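PDB 4YWF: AbyA5 from Verrucosispora maris, which catalyses acetate elimination in spirotetronate biosynthesis, acting as a lyase built on the esterase-like scaffold of the alpha/beta-hydrolase superfamily. Local coordinates for residues V296-S301 / R320-I325. The protein carries 4 engineered substitutions. Sequence-based numbering, arbitrary orientation.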
ATOM      1  N   VAL A 296       1.720  17.184   2.318  1.00 23.02           N
ATOM      2  CA  VAL A 296       1.032  16.124   1.662  1.00 23.20           C
ATOM      3  C   VAL A 296       1.269  16.203   0.195  1.00 25.28           C
ATOM      4  O   VAL A 296       1.011  17.226  -0.425  1.00 25.42           O
ATOM      5  CB  VAL A 296      -0.486  16.172   1.884  1.00 24.40           C
ATOM      6  CG1 VAL A 296      -1.123  15.018   1.159  1.00 25.74           C
ATOM      7  CG2 VAL A 296      -0.811  16.132   3.360  1.00 25.82           C
ATOM      8  N   ALA A 297       1.744  15.101  -0.353  1.00 24.48           N
ATOM      9  CA  ALA A 297       2.019  14.950  -1.797  1.00 22.59           C
ATOM     10  C   ALA A 297       1.117  13.847  -2.334  1.00 22.02           C
ATOM     11  O   ALA A 297       0.880  12.862  -1.630  1.00 22.94           O
ATOM     12  CB  ALA A 297       3.518  14.596  -2.011  1.00 23.27           C
ATOM     13  N   TYR A 298       0.585  14.048  -3.553  1.00 21.88           N
ATOM     14  CA  TYR A 298      -0.392  13.174  -4.140  1.00 21.93           C
ATOM     15  C   TYR A 298      -0.238  13.037  -5.657  1.00 19.81           C
ATOM     16  O   TYR A 298      -0.304  14.016  -6.446  1.00 22.78           O
ATOM     17  CB  TYR A 298      -1.779  13.738  -3.751  1.00 20.90           C
ATOM     18  CG  TYR A 298      -2.990  12.949  -4.128  1.00 20.79           C
ATOM     19  CD1 TYR A 298      -3.359  12.757  -5.456  1.00 23.24           C
ATOM     20  CD2 TYR A 298      -3.806  12.424  -3.145  1.00 21.03           C
ATOM     21  CE1 TYR A 298      -4.503  12.044  -5.780  1.00 22.61           C
ATOM     22  CE2 TYR A 298      -4.918  11.687  -3.433  1.00 20.80           C
ATOM     23  CZ  TYR A 298      -5.271  11.486  -4.747  1.00 23.42           C
ATOM     24  OH  TYR A 298      -6.427  10.772  -5.004  1.00 22.51           O
ATOM     25  N   VAL A 299      -0.077  11.835  -6.093  1.00 22.69           N
ATOM     26  CA  VAL A 299      -0.041  11.537  -7.530  1.00 23.43           C
ATOM     27  C   VAL A 299      -1.450  11.126  -7.961  1.00 24.97           C
ATOM     28  O   VAL A 299      -1.956  10.077  -7.560  1.00 24.48           O
ATOM     29  CB  VAL A 299       0.910  10.403  -7.910  1.00 25.12           C
ATOM     30  CG1 VAL A 299       0.817  10.187  -9.442  1.00 24.63           C
ATOM     31  CG2 VAL A 299       2.354  10.683  -7.507  1.00 24.90           C
ATOM     32  N   ALA A 300      -2.044  11.935  -8.836  1.00 24.06           N
ATOM     33  CA  ALA A 300      -3.355  11.672  -9.348  1.00 25.36           C
ATOM     34  C   ALA A 300      -3.245  11.086 -10.799  1.00 25.66           C
ATOM     35  O   ALA A 300      -2.349  11.417 -11.568  1.00 25.69           O
ATOM     36  CB  ALA A 300      -4.176  12.935  -9.352  1.00 26.87           C
ATOM     37  N   SER A 301      -4.157  10.182 -11.105  1.00 25.58           N
ATOM     38  CA  SER A 301      -4.291   9.515 -12.435  1.00 27.30           C
ATOM     39  C   SER A 301      -5.496  10.139 -13.120  1.00 29.82           C
ATOM     40  O   SER A 301      -6.600   9.997 -12.618  1.00 28.93           O
ATOM     41  CB  SER A 301      -4.488   8.030 -12.232  1.00 25.74           C
ATOM     42  OG  SER A 301      -3.265   7.485 -11.709  1.00 25.19           O
ATOM     43  N   ARG A 320      -3.379  22.476   3.262  1.00 26.51           N
ATOM     44  CA  ARG A 320      -2.605  23.736   3.266  1.00 30.20           C
ATOM     45  C   ARG A 320      -1.324  23.597   2.513  1.00 28.90           C
ATOM     46  O   ARG A 320      -0.995  24.449   1.711  1.00 31.12           O
ATOM     47  CB  ARG A 320      -2.251  24.165   4.718  1.00 35.61           C
ATOM     48  CG  ARG A 320      -3.476  24.490   5.572  1.00 44.55           C
ATOM     49  CD  ARG A 320      -3.281  24.227   7.076  1.00 52.21           C
ATOM     50  NE  ARG A 320      -4.583  24.336   7.730  1.00 56.88           N
ATOM     51  CZ  ARG A 320      -5.006  25.370   8.468  1.00 73.29           C
ATOM     52  NH1 ARG A 320      -4.217  26.409   8.764  1.00 73.26           N
ATOM     53  NH2 ARG A 320      -6.252  25.356   8.953  1.00 78.14           N
ATOM     54  N   ASP A 321      -0.579  22.536   2.795  1.00 26.09           N
ATOM     55  CA  ASP A 321       0.689  22.289   2.148  1.00 24.91           C
ATOM     56  C   ASP A 321       0.497  21.062   1.267  1.00 25.47           C
ATOM     57  O   ASP A 321       0.600  19.932   1.761  1.00 23.01           O
ATOM     58  CB  ASP A 321       1.698  22.037   3.246  1.00 25.29           C
ATOM     59  CG  ASP A 321       3.111  21.891   2.727  1.00 28.40           C
ATOM     60  OD1 ASP A 321       3.358  22.004   1.499  1.00 28.36           O
ATOM     61  OD2 ASP A 321       3.994  21.692   3.592  1.00 33.60           O
ATOM     62  N   PHE A 322       0.191  21.294  -0.010  1.00 23.28           N
ATOM     63  CA  PHE A 322      -0.242  20.246  -0.929  1.00 28.13           C
ATOM     64  C   PHE A 322       0.583  20.278  -2.206  1.00 29.77           C
ATOM     65  O   PHE A 322       0.732  21.337  -2.856  1.00 32.09           O
ATOM     66  CB  PHE A 322      -1.772  20.357  -1.196  1.00 26.48           C
ATOM     67  CG  PHE A 322      -2.334  19.190  -1.891  1.00 25.81           C
ATOM     68  CD1 PHE A 322      -2.355  17.948  -1.279  1.00 25.18           C
ATOM     69  CD2 PHE A 322      -2.810  19.299  -3.196  1.00 25.04           C
ATOM     70  CE1 PHE A 322      -2.854  16.835  -1.946  1.00 23.94           C
ATOM     71  CE2 PHE A 322      -3.317  18.204  -3.858  1.00 22.50           C
ATOM     72  CZ  PHE A 322      -3.353  16.958  -3.231  1.00 22.49           C
ATOM     73  N   ARG A 323       1.164  19.128  -2.560  1.00 29.77           N
ATOM     74  CA  ARG A 323       1.938  19.005  -3.779  1.00 27.17           C
ATOM     75  C   ARG A 323       1.336  17.889  -4.560  1.00 27.51           C
ATOM     76  O   ARG A 323       1.048  16.822  -4.022  1.00 25.86           O
ATOM     77  CB  ARG A 323       3.388  18.655  -3.471  1.00 32.99           C
ATOM     78  CG  ARG A 323       4.034  19.541  -2.425  1.00 33.11           C
ATOM     79  CD  ARG A 323       3.943  19.025  -0.987  1.00 32.58           C
ATOM     80  NE  ARG A 323       5.288  18.675  -0.699  1.00 41.46           N
ATOM     81  CZ  ARG A 323       6.117  19.328   0.079  1.00 35.65           C
ATOM     82  NH1 ARG A 323       5.774  20.354   0.836  1.00 40.25           N
ATOM     83  NH2 ARG A 323       7.299  18.859   0.133  1.00 38.85           N
ATOM     84  N   THR A 324       1.218  18.102  -5.856  1.00 23.64           N
ATOM     85  CA  THR A 324       0.539  17.210  -6.679  1.00 24.77           C
ATOM     86  C   THR A 324       0.957  17.324  -8.117  1.00 29.26           C
ATOM     87  O   THR A 324       1.330  18.403  -8.613  1.00 26.58           O
ATOM     88  CB  THR A 324      -0.984  17.409  -6.488  1.00 27.81           C
ATOM     89  OG1 THR A 324      -1.685  16.333  -7.107  1.00 28.81           O
ATOM     90  CG2 THR A 324      -1.493  18.794  -6.989  1.00 29.72           C
ATOM     91  N   ILE A 325       0.778  16.187  -8.778  1.00 28.40           N
ATOM     92  CA  ILE A 325       0.979  16.021 -10.191  1.00 32.25           C
ATOM     93  C   ILE A 325      -0.128  15.077 -10.697  1.00 33.61           C
ATOM     94  O   ILE A 325      -0.592  14.211  -9.955  1.00 31.21           O
ATOM     95  CB  ILE A 325       2.400  15.439 -10.363  1.00 33.95           C
ATOM     96  CG1 ILE A 325       2.952  15.741 -11.715  1.00 40.81           C
ATOM     97  CG2 ILE A 325       2.455  13.963  -9.969  1.00 34.07           C
ATOM     98  CD1 ILE A 325       4.430  15.400 -11.865  1.00 48.23           C
TER
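The Phe322 ring meets Val296 and Tyr298, two side chains of the adjoining parallel strand, at a slant, and so illustrates how an edge strand is sealed onto an alpha/beta sheet. With CG anti to the backbone N (chi1 -168°), the Phe322 ring leans over the neighbouring strand: CZ packs 3.6 Å from Tyr298 CB, while CE1 lies 4.0 Å from Val296 CG1. Replacing Phe322 by an alanine is likely to leave Val296 CG1 and Tyr298 CB without their aromatic neighbour and open a gap against helix 310-318, whose Leu315 touches both Phe322 and Tyr298. The backbones exchange the alternating bonds of parallel strands, from Val296 N to Asp321 O at one end to a nearly straight bond, 2.9 Å, between Ala300 N and Ile325 O at the other. Tyr298 O receives two donors: the hydroxyl OG1 of Thr324 at 2.8 Å, tilted 23° from the carbonyl plane, and Ile325 N through a weak bond of 3.4 Å.

The face bearing Ala297 and Arg323 is looser between the strands. Val299 CG2 and Ile325 CG2 lie alongside each other at 4.1 Å, and the bent chain of Arg323 brings CD against Val296 O before turning toward partly exposed Asp321. Arg323 NH1 forms a salt bridge with Asp321 OD1 at 3.0 Å, on the syn side but well out of the carboxylate plane, while Glu350 and Gln347 take NH2 and NE.

The pair closes a beta-alpha-beta unit: helix 310-318 covers Phe322 and Tyr298, helix 337-351 packs on the opposite face, and strand 233-239 flanks 296-301, leaving 322-327 at one edge of the mixed sheet.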